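Local coordinates for lombricine kinase (Urechis caupo, PDB 3JPZ), which probably catalyses the reversible transfer of a phosphoryl group between ATP and the guanidino group of lombricine, as a member of the phosphagen kinase family, at residues H287-S290 and K291-K294; K346-D349 and M350-L354. All blocks are in the same frame, centred on the assembly; numbering follows the deposited sequence.

Interaction 1: residues H287-S290 and K291-K294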
ATOM      1  N   HIS A 287     -32.595 -10.979 -23.128  1.00 14.46           N
ATOM      2  CA  HIS A 287     -33.531  -9.864 -23.153  1.00 19.95           C
ATOM      3  C   HIS A 287     -34.682 -10.084 -22.182  1.00 12.01           C
ATOM      4  O   HIS A 287     -34.938  -9.265 -21.310  1.00 19.49           O
ATOM      5  CB  HIS A 287     -34.069  -9.651 -24.570  1.00 18.58           C
ATOM      6  CG  HIS A 287     -33.028  -9.200 -25.549  1.00 14.84           C
ATOM      7  ND1 HIS A 287     -32.310  -8.034 -25.389  1.00 18.45           N
ATOM      8  CD2 HIS A 287     -32.594  -9.752 -26.708  1.00 11.42           C
ATOM      9  CE1 HIS A 287     -31.474  -7.892 -26.402  1.00 11.83           C
ATOM     10  NE2 HIS A 287     -31.630  -8.918 -27.217  1.00 11.51           N
ATOM     11  N   GLN A 288     -35.355 -11.214 -22.321  1.00 14.09           N
ATOM     12  CA  GLN A 288     -36.597 -11.462 -21.605  1.00 29.22           C
ATOM     13  C   GLN A 288     -36.346 -11.943 -20.192  1.00 19.36           C
ATOM     14  O   GLN A 288     -37.030 -11.539 -19.256  1.00 12.16           O
ATOM     15  CB  GLN A 288     -37.427 -12.500 -22.361  1.00 28.48           C
ATOM     16  CG  GLN A 288     -37.878 -12.020 -23.719  1.00 26.12           C
ATOM     17  CD  GLN A 288     -38.456 -10.627 -23.648  1.00 28.78           C
ATOM     18  OE1 GLN A 288     -39.433 -10.386 -22.939  1.00 37.25           O
ATOM     19  NE2 GLN A 288     -37.844  -9.690 -24.370  1.00 43.42           N
ATOM     20  N   LEU A 289     -35.347 -12.798 -20.037  1.00 11.52           N
ATOM     21  CA  LEU A 289     -35.161 -13.521 -18.782  1.00 12.07           C
ATOM     22  C   LEU A 289     -34.677 -12.583 -17.684  1.00 11.84           C
ATOM     23  O   LEU A 289     -34.990 -12.767 -16.508  1.00 12.64           O
ATOM     24  CB  LEU A 289     -34.179 -14.675 -18.976  1.00 16.25           C
ATOM     25  CG  LEU A 289     -34.049 -15.612 -17.778  1.00 10.90           C
ATOM     26  CD1 LEU A 289     -35.408 -16.207 -17.428  1.00 13.05           C
ATOM     27  CD2 LEU A 289     -33.032 -16.702 -18.052  1.00 18.25           C
ATOM     28  N   SER A 290     -33.917 -11.571 -18.081  1.00 21.38           N
ATOM     29  CA  SER A 290     -33.388 -10.596 -17.143  1.00 24.34           C
ATOM     30  C   SER A 290     -34.488  -9.679 -16.611  1.00 26.05           C
ATOM     31  O   SER A 290     -34.299  -8.989 -15.611  1.00 26.70           O
ATOM     32  CB  SER A 290     -32.318  -9.750 -17.816  1.00 30.93           C
ATOM     33  OG  SER A 290     -32.825  -9.134 -18.982  1.00 23.32           O
ATOM     34  N   LYS A 291     -35.625  -9.660 -17.294  1.00 21.64           N
ATOM     35  CA  LYS A 291     -36.779  -8.912 -16.815  1.00 14.41           C
ATOM     36  C   LYS A 291     -37.680  -9.815 -15.983  1.00 20.63           C
ATOM     37  O   LYS A 291     -38.651  -9.354 -15.381  1.00 15.96           O
ATOM     38  CB  LYS A 291     -37.575  -8.335 -17.984  1.00 25.46           C
ATOM     39  CG  LYS A 291     -36.739  -7.613 -19.022  1.00 24.21           C
ATOM     40  CD  LYS A 291     -37.613  -7.049 -20.144  1.00 31.17           C
ATOM     41  CE  LYS A 291     -36.820  -6.800 -21.428  1.00 41.48           C
ATOM     42  NZ  LYS A 291     -35.486  -6.172 -21.190  1.00 38.93           N
ATOM     43  N   HIS A 292     -37.357 -11.105 -15.954  1.00 20.76           N
ATOM     44  CA  HIS A 292     -38.161 -12.065 -15.210  1.00 17.75           C
ATOM     45  C   HIS A 292     -37.918 -11.914 -13.708  1.00 20.14           C
ATOM     46  O   HIS A 292     -36.770 -11.824 -13.267  1.00 15.90           O
ATOM     47  CB  HIS A 292     -37.849 -13.496 -15.650  1.00 20.35           C
ATOM     48  CG  HIS A 292     -38.865 -14.500 -15.192  1.00 14.34           C
ATOM     49  ND1 HIS A 292     -38.827 -15.080 -13.943  1.00 15.00           N
ATOM     50  CD2 HIS A 292     -39.951 -15.018 -15.814  1.00 11.89           C
ATOM     51  CE1 HIS A 292     -39.843 -15.917 -13.816  1.00 18.79           C
ATOM     52  NE2 HIS A 292     -40.542 -15.897 -14.937  1.00 15.45           N
ATOM     53  N   PRO A 293     -39.006 -11.890 -12.920  1.00 19.44           N
ATOM     54  CA  PRO A 293     -38.957 -11.740 -11.460  1.00 18.96           C
ATOM     55  C   PRO A 293     -38.056 -12.758 -10.759  1.00 21.86           C
ATOM     56  O   PRO A 293     -37.544 -12.453  -9.687  1.00 18.65           O
ATOM     57  CB  PRO A 293     -40.411 -11.955 -11.034  1.00 24.40           C
ATOM     58  CG  PRO A 293     -41.215 -11.604 -12.230  1.00 36.24           C
ATOM     59  CD  PRO A 293     -40.389 -11.973 -13.422  1.00 35.92           C
ATOM     60  N   LYS A 294     -37.858 -13.933 -11.354  1.00 15.24           N
ATOM     61  CA  LYS A 294     -37.076 -14.987 -10.718  1.00 13.00           C
ATOM     62  C   LYS A 294     -35.685 -15.099 -11.340  1.00 14.98           C
ATOM     63  O   LYS A 294     -34.996 -16.102 -11.178  1.00 17.21           O
ATOM     64  CB  LYS A 294     -37.806 -16.327 -10.827  1.00 13.05           C
ATOM     65  CG  LYS A 294     -39.226 -16.309 -10.247  1.00 18.65           C
ATOM     66  CD  LYS A 294     -39.490 -17.533  -9.371  1.00 38.07           C
ATOM     67  CE  LYS A 294     -40.941 -18.003  -9.444  1.00 47.41           C
ATOM     68  NZ  LYS A 294     -41.892 -17.103  -8.730  1.00 53.01           N
TER
HETATM   69  O   HOH W   1     -35.595  -9.493 -13.326  1.00 25.97           O
HETATM   70  O   HOH W   2     -33.431  -5.949 -18.429  1.00 31.03           O

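Interaction 2: residues K346-D349 and M350-L354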
ATOM      1  N   LYS A 346     -29.740 -23.751 -19.873  1.00 12.23           N
ATOM      2  CA  LYS A 346     -31.036 -23.559 -19.220  1.00 13.27           C
ATOM      3  C   LYS A 346     -31.500 -22.112 -19.335  1.00 13.38           C
ATOM      4  O   LYS A 346     -32.676 -21.847 -19.592  1.00 13.20           O
ATOM      5  CB  LYS A 346     -30.981 -23.974 -17.739  1.00 12.56           C
ATOM      6  CG  LYS A 346     -30.603 -25.441 -17.532  1.00 37.10           C
ATOM      7  CD  LYS A 346     -30.660 -25.865 -16.066  1.00 36.06           C
ATOM      8  CE  LYS A 346     -29.826 -27.128 -15.826  1.00 40.10           C
ATOM      9  NZ  LYS A 346     -29.609 -27.431 -14.380  1.00 28.47           N
ATOM     10  N   LEU A 347     -30.578 -21.180 -19.116  1.00 12.85           N
ATOM     11  CA  LEU A 347     -30.872 -19.767 -19.256  1.00 12.50           C
ATOM     12  C   LEU A 347     -31.449 -19.504 -20.638  1.00 19.37           C
ATOM     13  O   LEU A 347     -32.461 -18.821 -20.782  1.00 13.02           O
ATOM     14  CB  LEU A 347     -29.610 -18.938 -19.035  1.00 12.13           C
ATOM     15  CG  LEU A 347     -29.075 -18.968 -17.603  1.00 12.18           C
ATOM     16  CD1 LEU A 347     -27.643 -18.449 -17.519  1.00 12.57           C
ATOM     17  CD2 LEU A 347     -29.988 -18.192 -16.674  1.00 17.28           C
ATOM     18  N   ILE A 348     -30.804 -20.069 -21.652  1.00 12.51           N
ATOM     19  CA  ILE A 348     -31.258 -19.930 -23.032  1.00 13.13           C
ATOM     20  C   ILE A 348     -32.623 -20.585 -23.255  1.00 12.20           C
ATOM     21  O   ILE A 348     -33.471 -20.012 -23.923  1.00 13.34           O
ATOM     22  CB  ILE A 348     -30.233 -20.534 -24.015  1.00 13.07           C
ATOM     23  CG1 ILE A 348     -28.958 -19.688 -24.037  1.00 11.81           C
ATOM     24  CG2 ILE A 348     -30.821 -20.617 -25.416  1.00 13.24           C
ATOM     25  CD1 ILE A 348     -27.766 -20.401 -24.642  1.00 11.62           C
ATOM     26  N   ASP A 349     -32.829 -21.778 -22.696  1.00 12.44           N
ATOM     27  CA  ASP A 349     -34.122 -22.454 -22.781  1.00 14.94           C
ATOM     28  C   ASP A 349     -35.231 -21.537 -22.256  1.00 17.87           C
ATOM     29  O   ASP A 349     -36.312 -21.446 -22.828  1.00 14.01           O
ATOM     30  CB  ASP A 349     -34.124 -23.757 -21.971  1.00 12.62           C
ATOM     31  CG  ASP A 349     -33.252 -24.835 -22.580  1.00 14.58           C
ATOM     32  OD1 ASP A 349     -32.815 -24.675 -23.736  1.00 23.17           O
ATOM     33  OD2 ASP A 349     -33.012 -25.853 -21.898  1.00 25.92           O
ATOM     34  N   MET A 350     -34.951 -20.846 -21.163  1.00 12.78           N
ATOM     35  CA  MET A 350     -35.951 -19.973 -20.557  1.00 13.54           C
ATOM     36  C   MET A 350     -36.128 -18.733 -21.409  1.00 13.51           C
ATOM     37  O   MET A 350     -37.240 -18.229 -21.567  1.00 13.47           O
ATOM     38  CB  MET A 350     -35.529 -19.565 -19.154  1.00 13.73           C
ATOM     39  CG  MET A 350     -35.413 -20.708 -18.181  1.00 26.02           C
ATOM     40  SD  MET A 350     -34.687 -20.142 -16.634  1.00 24.22           S
ATOM     41  CE  MET A 350     -34.905 -21.583 -15.610  1.00 32.58           C
ATOM     42  N   GLU A 351     -35.023 -18.236 -21.957  1.00 13.04           N
ATOM     43  CA  GLU A 351     -35.079 -17.056 -22.802  1.00 12.61           C
ATOM     44  C   GLU A 351     -35.999 -17.339 -23.984  1.00 21.45           C
ATOM     45  O   GLU A 351     -36.898 -16.557 -24.275  1.00 19.89           O
ATOM     46  CB  GLU A 351     -33.681 -16.666 -23.290  1.00 12.78           C
ATOM     47  CG  GLU A 351     -33.636 -15.393 -24.108  1.00 13.54           C
ATOM     48  CD  GLU A 351     -34.201 -14.188 -23.373  1.00 16.50           C
ATOM     49  OE1 GLU A 351     -33.958 -14.028 -22.156  1.00 12.79           O
ATOM     50  OE2 GLU A 351     -34.881 -13.383 -24.030  1.00 19.53           O
ATOM     51  N   GLN A 352     -35.794 -18.480 -24.636  1.00 12.81           N
ATOM     52  CA  GLN A 352     -36.551 -18.823 -25.836  1.00 12.57           C
ATOM     53  C   GLN A 352     -38.015 -19.024 -25.488  1.00 16.24           C
ATOM     54  O   GLN A 352     -38.899 -18.569 -26.215  1.00 13.79           O
ATOM     55  CB  GLN A 352     -35.965 -20.069 -26.508  1.00 12.74           C
ATOM     56  CG  GLN A 352     -34.559 -19.833 -27.020  1.00 12.25           C
ATOM     57  CD  GLN A 352     -33.833 -21.098 -27.447  1.00 17.92           C
ATOM     58  OE1 GLN A 352     -33.973 -22.168 -26.844  1.00 13.15           O
ATOM     59  NE2 GLN A 352     -33.028 -20.970 -28.484  1.00 17.47           N
ATOM     60  N   ALA A 353     -38.261 -19.699 -24.369  1.00 17.40           N
ATOM     61  CA  ALA A 353     -39.610 -19.886 -23.862  1.00 13.43           C
ATOM     62  C   ALA A 353     -40.348 -18.560 -23.744  1.00 13.36           C
ATOM     63  O   ALA A 353     -41.497 -18.450 -24.162  1.00 16.06           O
ATOM     64  CB  ALA A 353     -39.570 -20.577 -22.515  1.00 13.92           C
ATOM     65  N   LEU A 354     -39.682 -17.563 -23.164  1.00 15.66           N
ATOM     66  CA  LEU A 354     -40.265 -16.241 -22.963  1.00 24.03           C
ATOM     67  C   LEU A 354     -40.418 -15.493 -24.282  1.00 23.28           C
ATOM     68  O   LEU A 354     -41.357 -14.722 -24.458  1.00 24.88           O
ATOM     69  CB  LEU A 354     -39.391 -15.414 -22.017  1.00 15.34           C
ATOM     70  CG  LEU A 354     -39.249 -15.949 -20.593  1.00 19.81           C
ATOM     71  CD1 LEU A 354     -38.126 -15.235 -19.858  1.00 20.04           C
ATOM     72  CD2 LEU A 354     -40.567 -15.805 -19.840  1.00 26.53           C
TER
HETATM   73  O   HOH W   3     -31.811 -23.456 -25.901  1.00 12.88           O

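Interaction 1: residues H287-S290 and K291-K294
Two backbone hydrogen bonds join Gln288 and Leu289 to the residues three places on. Lys291 N donates to Gln288 O at 3.1 Å, and His292 N donates to Leu289 O at 2.9 Å. Both bonds are bent at the hydrogen, near 141° and 146°. This i to i+3 pattern is that of a short 3-10 turn.

Water bonds extend the turn. One water donates to Ser290 O at 2.7 Å and to His292 O at 2.6 Å, tying a carbonyl of the turn to the one that follows it at His292. A second water donates to Ser290 OG and accepts a weak bond from Lys291 NZ. The stronger partner of Ser290 OG is Leu286 O.

Side-chain packing is modest. The Lys291 chain runs back past His287, with CE 3.1 Å from His287 O. The bend at its last torsion (chi4 -43°) turns NZ toward the same carbonyl. Its ion pair with Asp319 is long and weak. CD1 of Leu289 meets CB of His292 at 4.1 Å. The His292 ring turns onward along the chain, where its ND1 accepts the N-H of Lys294, the N-cap of helix 295-301.

The turn links strand 279-285 to helix 295-301 at the protein surface. Leu289 is buried between that helix, at Phe295 and Ile298, and helix 333-355, at Leu347, Met350 and Leu354.

Interaction 2: residues K346-D349 and M350-L354
Met350 folds back over the carbonyl of Lys346 in a run of about two and a half turns of alpha-helix. Met350 N donates to Lys346 O at 2.9 Å. With CG beside its own backbone N (chi1 -63°), the side chain starts back over the carbonyl it bonds, CG 3.3 Å from Lys346 O. From there the chain runs extended to the sulfur.

Asp349 and Gln352 are joined through water. A single water donates to Asp349 OD1 and to Gln352 OE1, at 2.7 Å each. It bridges two acceptors whose oxygens stand 4.2 Å apart, with the carboxylate and amide planes only 18° from parallel. Lys345 forms a salt bridge with the same OD1. Asp349 O accepts the N-H of Ala353.

Ile348 lies side by side with Gln352, both pointing the same way. Its CG2 branch touches the amide carbon CD of Gln352 at 3.7 Å. At the backbone, Gln352 N donates to Ile348 O, with an N-H...O angle of 164°.

This stretch of helix lies near the C-terminal end of helix 333-355. Leu347 and Met350 pack on Ile298 of helix 295-301, Met350 also meets Pro365 in the C-terminal tail, and Gln352 touches Tyr112 just before strand 113-122.

Interactions 1 and 2 touch, with centres about 10 Å apart. Glu351 of interaction 2 joins them: its OE2 lies 2.8 Å from Gln288 N and its OE1 2.8 Å from Leu289 N. The buried carboxylate accepts two successive backbone N-H groups at the start of the 3-10 turn, probably as hydrogen bonds. Leu289 CD2 also packs 3.5 Å from Leu347 O. Both contacts lie near residues of the nucleotide site, but neither supplies a known binding residue. The side chain of His287 is about 11 Å from that of Thr309, which binds ADP in a complex of this enzyme but not in this chain. Leu347 is about 7 Å from Val282, side chain to side chain; Val282 is predicted to bind ATP.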